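Local coordinates for protein carbohydrate binding module (Ruminococcus flavefaciens, PDB 4V1K) that probably binds plant cell-wall polysaccharide as a non-catalytic module of the family 9 glycoside hydrolase Cel9A of the cellulosome, at residues Ile41-Val46 and Thr91-Ser96; Gly59-Ser64 and Asp77-Ser82. All coordinates share one frame; numbering follows the deposited sequence.

Contact 1: residues Ile41-Val46 and Thr91-Ser96; sequences ITEVQV and TWKVPS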
loop_
_atom_site.group_PDB
_atom_site.type_symbol
_atom_site.label_atom_id
_atom_site.label_comp_id
_atom_site.label_asym_id
_atom_site.label_seq_id
_atom_site.Cartn_x
_atom_site.Cartn_y
_atom_site.Cartn_z
ATOM N N ILE A 41 3.696 -6.501 10.879
ATOM C CA ILE A 41 4.139 -5.872 9.626
ATOM C C ILE A 41 4.971 -4.629 9.989
ATOM O O ILE A 41 4.489 -3.726 10.691
ATOM C CB ILE A 41 2.939 -5.501 8.734
ATOM C CG1 ILE A 41 2.144 -6.759 8.335
ATOM C CG2 ILE A 41 3.409 -4.724 7.491
ATOM C CD1 ILE A 41 0.765 -6.447 7.804
ATOM N N THR A 42 6.197 -4.572 9.468
ATOM C CA THR A 42 7.106 -3.453 9.694
ATOM C C THR A 42 7.216 -2.511 8.502
ATOM O O THR A 42 7.534 -1.319 8.666
ATOM C CB THR A 42 8.521 -3.957 10.045
ATOM O OG1 THR A 42 8.953 -4.936 9.090
ATOM C CG2 THR A 42 8.523 -4.575 11.425
ATOM N N GLU A 43 6.983 -3.032 7.308
ATOM C CA GLU A 43 7.100 -2.210 6.101
ATOM C C GLU A 43 6.150 -2.747 5.032
ATOM O O GLU A 43 5.955 -3.981 4.923
ATOM C CB GLU A 43 8.577 -2.238 5.646
ATOM C CG GLU A 43 9.022 -1.274 4.590
ATOM C CD GLU A 43 10.559 -1.328 4.415
ATOM O OE1 GLU A 43 11.327 -1.187 5.394
ATOM O OE2 GLU A 43 11.017 -1.532 3.299
ATOM N N VAL A 44 5.629 -1.836 4.213
ATOM C CA VAL A 44 4.886 -2.177 2.995
ATOM C C VAL A 44 5.587 -1.545 1.795
ATOM O O VAL A 44 5.932 -0.372 1.843
ATOM C CB VAL A 44 3.440 -1.669 3.058
ATOM C CG1 VAL A 44 2.650 -2.106 1.834
ATOM C CG2 VAL A 44 2.748 -2.178 4.297
ATOM N N GLN A 45 5.818 -2.328 0.750
ATOM C CA GLN A 45 6.410 -1.840 -0.486
ATOM C C GLN A 45 5.474 -2.102 -1.666
ATOM O O GLN A 45 4.919 -3.201 -1.795
ATOM C CB GLN A 45 7.758 -2.510 -0.764
ATOM C CG GLN A 45 8.800 -2.169 0.277
ATOM C CD GLN A 45 10.189 -2.658 -0.079
ATOM O OE1 GLN A 45 10.339 -3.699 -0.709
ATOM N NE2 GLN A 45 11.224 -1.902 0.336
ATOM N N VAL A 46 5.285 -1.071 -2.488
ATOM C CA VAL A 46 4.473 -1.162 -3.699
ATOM C C VAL A 46 5.426 -0.923 -4.888
ATOM O O VAL A 46 6.010 0.160 -5.036
ATOM C CB VAL A 46 3.313 -0.173 -3.682
ATOM C CG1 VAL A 46 2.513 -0.287 -4.979
ATOM C CG2 VAL A 46 2.416 -0.440 -2.450
ATOM N N THR A 91 7.730 2.926 -0.591
ATOM C CA THR A 91 7.909 2.258 0.697
ATOM C C THR A 91 7.205 3.036 1.827
ATOM O O THR A 91 7.423 4.269 1.979
ATOM C CB THR A 91 9.407 2.133 1.018
ATOM O OG1 THR A 91 10.054 1.390 -0.019
ATOM C CG2 THR A 91 9.615 1.428 2.358
ATOM N N TRP A 92 6.408 2.294 2.622
ATOM C CA TRP A 92 5.876 2.783 3.906
ATOM C C TRP A 92 6.469 2.020 5.086
ATOM O O TRP A 92 6.278 0.827 5.209
ATOM C CB TRP A 92 4.362 2.638 3.913
ATOM C CG TRP A 92 3.679 3.126 5.157
ATOM C CD1 TRP A 92 4.020 4.218 5.901
ATOM C CD2 TRP A 92 2.535 2.546 5.813
ATOM N NE1 TRP A 92 3.169 4.360 6.957
ATOM C CE2 TRP A 92 2.252 3.355 6.939
ATOM C CE3 TRP A 92 1.722 1.436 5.553
ATOM C CZ2 TRP A 92 1.192 3.102 7.808
ATOM C CZ3 TRP A 92 0.646 1.170 6.431
ATOM C CH2 TRP A 92 0.399 2.006 7.547
ATOM N N LYS A 93 7.205 2.731 5.937
ATOM C CA LYS A 93 7.707 2.177 7.194
ATOM C C LYS A 93 6.585 2.329 8.225
ATOM O O LYS A 93 6.176 3.450 8.568
ATOM C CB LYS A 93 9.007 2.891 7.642
ATOM C CG LYS A 93 10.102 2.789 6.566
ATOM C CD LYS A 93 11.471 3.248 6.987
ATOM C CE LYS A 93 12.477 2.842 5.913
ATOM N NZ LYS A 93 13.866 3.253 6.243
ATOM N N VAL A 94 6.032 1.191 8.649
ATOM C CA VAL A 94 4.831 1.187 9.467
ATOM C C VAL A 94 5.178 1.558 10.913
ATOM O O VAL A 94 6.013 0.901 11.529
ATOM C CB VAL A 94 4.137 -0.182 9.420
ATOM C CG1 VAL A 94 2.845 -0.145 10.200
ATOM C CG2 VAL A 94 3.843 -0.595 7.968
ATOM N N PRO A 95 4.529 2.599 11.475
ATOM C CA PRO A 95 4.796 2.910 12.876
ATOM C C PRO A 95 4.376 1.785 13.831
ATOM O O PRO A 95 3.384 1.101 13.585
ATOM C CB PRO A 95 3.937 4.159 13.143
ATOM C CG PRO A 95 3.446 4.647 11.872
ATOM C CD PRO A 95 3.543 3.523 10.886
ATOM N N SER A 96 5.117 1.639 14.933
ATOM C CA SER A 96 4.839 0.598 15.928
ATOM C C SER A 96 3.402 0.637 16.433
ATOM O O SER A 96 2.797 -0.420 16.608
ATOM C CB SER A 96 5.813 0.694 17.115
ATOM O OG SER A 96 7.118 0.430 16.641
HETATM O O HOH W 1 8.896 -0.057 10.751
#

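Contact 2: residues Gly59-Ser64 and Asp77-Ser82; sequences GQFGTS and DEITQS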
loop_
_atom_site.group_PDB
_atom_site.type_symbol
_atom_site.label_atom_id
_atom_site.label_comp_id
_atom_site.label_asym_id
_atom_site.label_seq_id
_atom_site.Cartn_x
_atom_site.Cartn_y
_atom_site.Cartn_z
ATOM N N GLY A 59 1.255 10.451 -1.891
ATOM C CA GLY A 59 0.129 9.664 -1.372
ATOM C C GLY A 59 0.339 9.222 0.058
ATOM O O GLY A 59 1.200 9.720 0.739
ATOM N N GLN A 60 -0.510 8.309 0.512
ATOM C CA GLN A 60 -0.526 7.831 1.889
ATOM C C GLN A 60 -1.078 6.429 1.879
ATOM O O GLN A 60 -1.878 6.079 0.998
ATOM C CB GLN A 60 -1.496 8.658 2.759
ATOM C CG GLN A 60 -0.953 9.884 3.355
ATOM C CD GLN A 60 -1.963 10.680 4.107
ATOM O OE1 GLN A 60 -2.687 11.437 3.506
ATOM N NE2 GLN A 60 -1.969 10.573 5.433
ATOM N N PHE A 61 -0.682 5.655 2.889
ATOM C CA PHE A 61 -1.244 4.318 3.120
ATOM C C PHE A 61 -2.255 4.345 4.264
ATOM O O PHE A 61 -2.123 5.109 5.227
ATOM C CB PHE A 61 -0.161 3.280 3.451
ATOM C CG PHE A 61 0.745 2.939 2.290
ATOM C CD1 PHE A 61 1.664 3.857 1.797
ATOM C CD2 PHE A 61 0.687 1.702 1.699
ATOM C CE1 PHE A 61 2.502 3.532 0.744
ATOM C CE2 PHE A 61 1.530 1.361 0.659
ATOM C CZ PHE A 61 2.451 2.284 0.165
ATOM N N GLY A 62 -3.267 3.476 4.144
ATOM C CA GLY A 62 -4.182 3.207 5.239
ATOM C C GLY A 62 -4.359 1.712 5.462
ATOM O O GLY A 62 -4.078 0.905 4.573
ATOM N N THR A 63 -4.858 1.352 6.634
ATOM C CA THR A 63 -5.094 -0.049 6.966
ATOM C C THR A 63 -6.287 -0.234 7.896
ATOM O O THR A 63 -6.557 0.580 8.794
ATOM C CB THR A 63 -3.828 -0.696 7.597
ATOM O OG1 THR A 63 -4.049 -2.083 7.908
ATOM C CG2 THR A 63 -3.413 0.051 8.870
ATOM N N SER A 64 -6.974 -1.366 7.701
ATOM C CA SER A 64 -7.883 -1.866 8.717
ATOM C C SER A 64 -7.115 -2.100 10.041
ATOM O O SER A 64 -5.983 -2.567 10.017
ATOM C CB SER A 64 -8.519 -3.198 8.284
ATOM O OG SER A 64 -9.267 -3.036 7.084
ATOM N N ASP A 77 1.822 8.625 7.510
ATOM C CA ASP A 77 2.151 9.997 7.076
ATOM C C ASP A 77 2.149 10.104 5.537
ATOM O O ASP A 77 2.308 9.091 4.824
ATOM C CB ASP A 77 3.540 10.383 7.579
ATOM C CG ASP A 77 3.612 10.609 9.075
ATOM O OD1 ASP A 77 2.570 10.845 9.739
ATOM O OD2 ASP A 77 4.763 10.570 9.586
ATOM N N GLU A 78 1.982 11.312 5.020
ATOM C CA GLU A 78 2.143 11.548 3.588
ATOM C C GLU A 78 3.564 11.217 3.118
ATOM O O GLU A 78 4.578 11.532 3.795
ATOM C CB GLU A 78 1.816 12.997 3.220
ATOM C CG GLU A 78 1.589 13.199 1.707
ATOM C CD GLU A 78 1.166 14.620 1.345
ATOM O OE1 GLU A 78 2.038 15.531 1.337
ATOM O OE2 GLU A 78 -0.035 14.811 1.032
ATOM N N ILE A 79 3.627 10.594 1.952
ATOM C CA ILE A 79 4.877 10.195 1.283
ATOM C C ILE A 79 5.003 10.945 -0.053
ATOM O O ILE A 79 4.016 10.993 -0.821
ATOM C CB ILE A 79 4.862 8.676 0.990
ATOM C CG1 ILE A 79 4.863 7.887 2.308
ATOM C CG2 ILE A 79 6.052 8.243 0.126
ATOM C CD1 ILE A 79 4.521 6.417 2.170
ATOM N N THR A 80 6.183 11.524 -0.312
ATOM C CA THR A 80 6.542 12.016 -1.637
ATOM C C THR A 80 7.773 11.213 -2.082
ATOM O O THR A 80 8.750 11.135 -1.343
ATOM C CB THR A 80 6.851 13.533 -1.632
ATOM O OG1 THR A 80 5.692 14.259 -1.179
ATOM C CG2 THR A 80 7.249 14.039 -3.005
ATOM N N GLN A 81 7.713 10.616 -3.275
ATOM C CA GLN A 81 8.790 9.783 -3.834
ATOM C C GLN A 81 8.936 10.136 -5.312
ATOM O O GLN A 81 7.948 10.202 -6.029
ATOM C CB GLN A 81 8.376 8.315 -3.742
ATOM C CG GLN A 81 9.200 7.333 -4.537
ATOM C CD GLN A 81 10.319 6.781 -3.713
ATOM O OE1 GLN A 81 10.163 6.592 -2.520
ATOM N NE2 GLN A 81 11.443 6.507 -4.340
ATOM N N SER A 82 10.155 10.352 -5.770
ATOM C CA SER A 82 10.404 10.584 -7.190
ATOM C C SER A 82 11.083 9.334 -7.752
ATOM O O SER A 82 12.060 8.849 -7.185
ATOM C CB SER A 82 11.299 11.802 -7.404
ATOM O OG SER A 82 11.403 12.116 -8.790
HETATM O O HOH W 2 1.550 6.445 4.631
#

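Contact 1: residues Ile41-Val46 and Thr91-Ser96
Thr42 O is gripped twice: Val94 N donates to it at 2.9 Å, approaching from above the carbonyl plane, and a water donates to it at 2.8 Å while bridging to Val94 O. Further along, Val44 and Trp92 form an antiparallel hydrogen-bonded pair. Trp92 N gives the straighter bond, to Val44 O at 2.8 Å (173° at the hydrogen), and Val44 N returns one to Trp92 O. On the buried face, Val44 CG2 sits 4.0 Å from Trp92 CE3, oblique to the ring. With its CG2 beside the backbone N, Val94 lays that methyl over one face of the indole, 3.8 Å above the plane and offset toward the rim; Ile41 CG2 reaches the same methyl. The other face carries Glu43, Gln45, Thr91 and Lys93. Here the extended Glu43 chain crosses Thr91 CG2, with OE2 at 3.4 Å, while Gln45 runs alongside Thr91. At Thr42 and Glu43, both opposite Lys130, strand 41-49 makes a classic beta bulge against strand 121-131. That strand flanks it on one side and the outermost strand 87-93 on the other, while Phe61 of strand 55-64 packs against Val44 and Trp92 from the second sheet.

Contact 2: residues Gly59-Ser64 and Asp77-Ser82
Gly59 and Ile79 meet through their backbones as an antiparallel hydrogen-bonded pair. Ile79 N donates to Gly59 O at 2.9 Å with an angle of 171° at the hydrogen, and Gly59 N donates to Ile79 O at 3.0 Å. Gly59 O also receives a CA-H...O contact from Glu78 CA, 3.5 Å away. Two residues from this pair the link is made by water: a single molecule accepts from Phe61 N at 2.9 Å and donates to Asp77 O at 2.8 Å.

These segments belong to the beta hairpin of strands 55-64 and 73-83, in the curled antiparallel sheet of this beta-rich module. Beyond the water, backbone hydrogen bonds join Phe61 with Gly76 and Thr63 with Ala74.

The apolar contact is made by Phe61 and Ile79. Ile79 CD1 comes to the edge of the phenyl ring, near its plane, 3.8 Å from CE1. Its CG1 lies beside the backbone N (chi1 -65°), and the extended chi2 carries the terminal methyl out to that edge.

Among the polar side chains, Gln60 lays its CG against Glu78 CA at 3.5 Å. Its amide is held at both atoms by residues beyond the two segments: NE2 donates to Gly76 O, and OE1 accepts from Trp115 NE1. Glu78, its CG anti to the backbone N (chi1 -164°), brings that carbon to 3.6 Å from Gly59 O, and its side chain also touches Val58 and Trp115.

Overall arrangement
From the N terminus the chain runs through strands 5-15 and 25-29 before Ile41-Val46, on strand 41-49 of the four-stranded sheet, and then passes into strand 55-64, which carries Gly59-Ser64 in the other sheet. After a short excursion, Asp77-Ser82 returns beside it and contact 2 closes the hairpin. Strand 73-83 leads straight on to strand 87-93, where Thr91-Ser96 comes back to the first segment, so contact 1 closes a longer loop with contact 2 nested inside. Their centres are about 10 Å apart. The two sheets meet between them: Phe61 CB lies 3.4 Å from Trp92 CE3, with the rings inclined by only about 15°, and Phe61 CE2 touches Val44 and Val46.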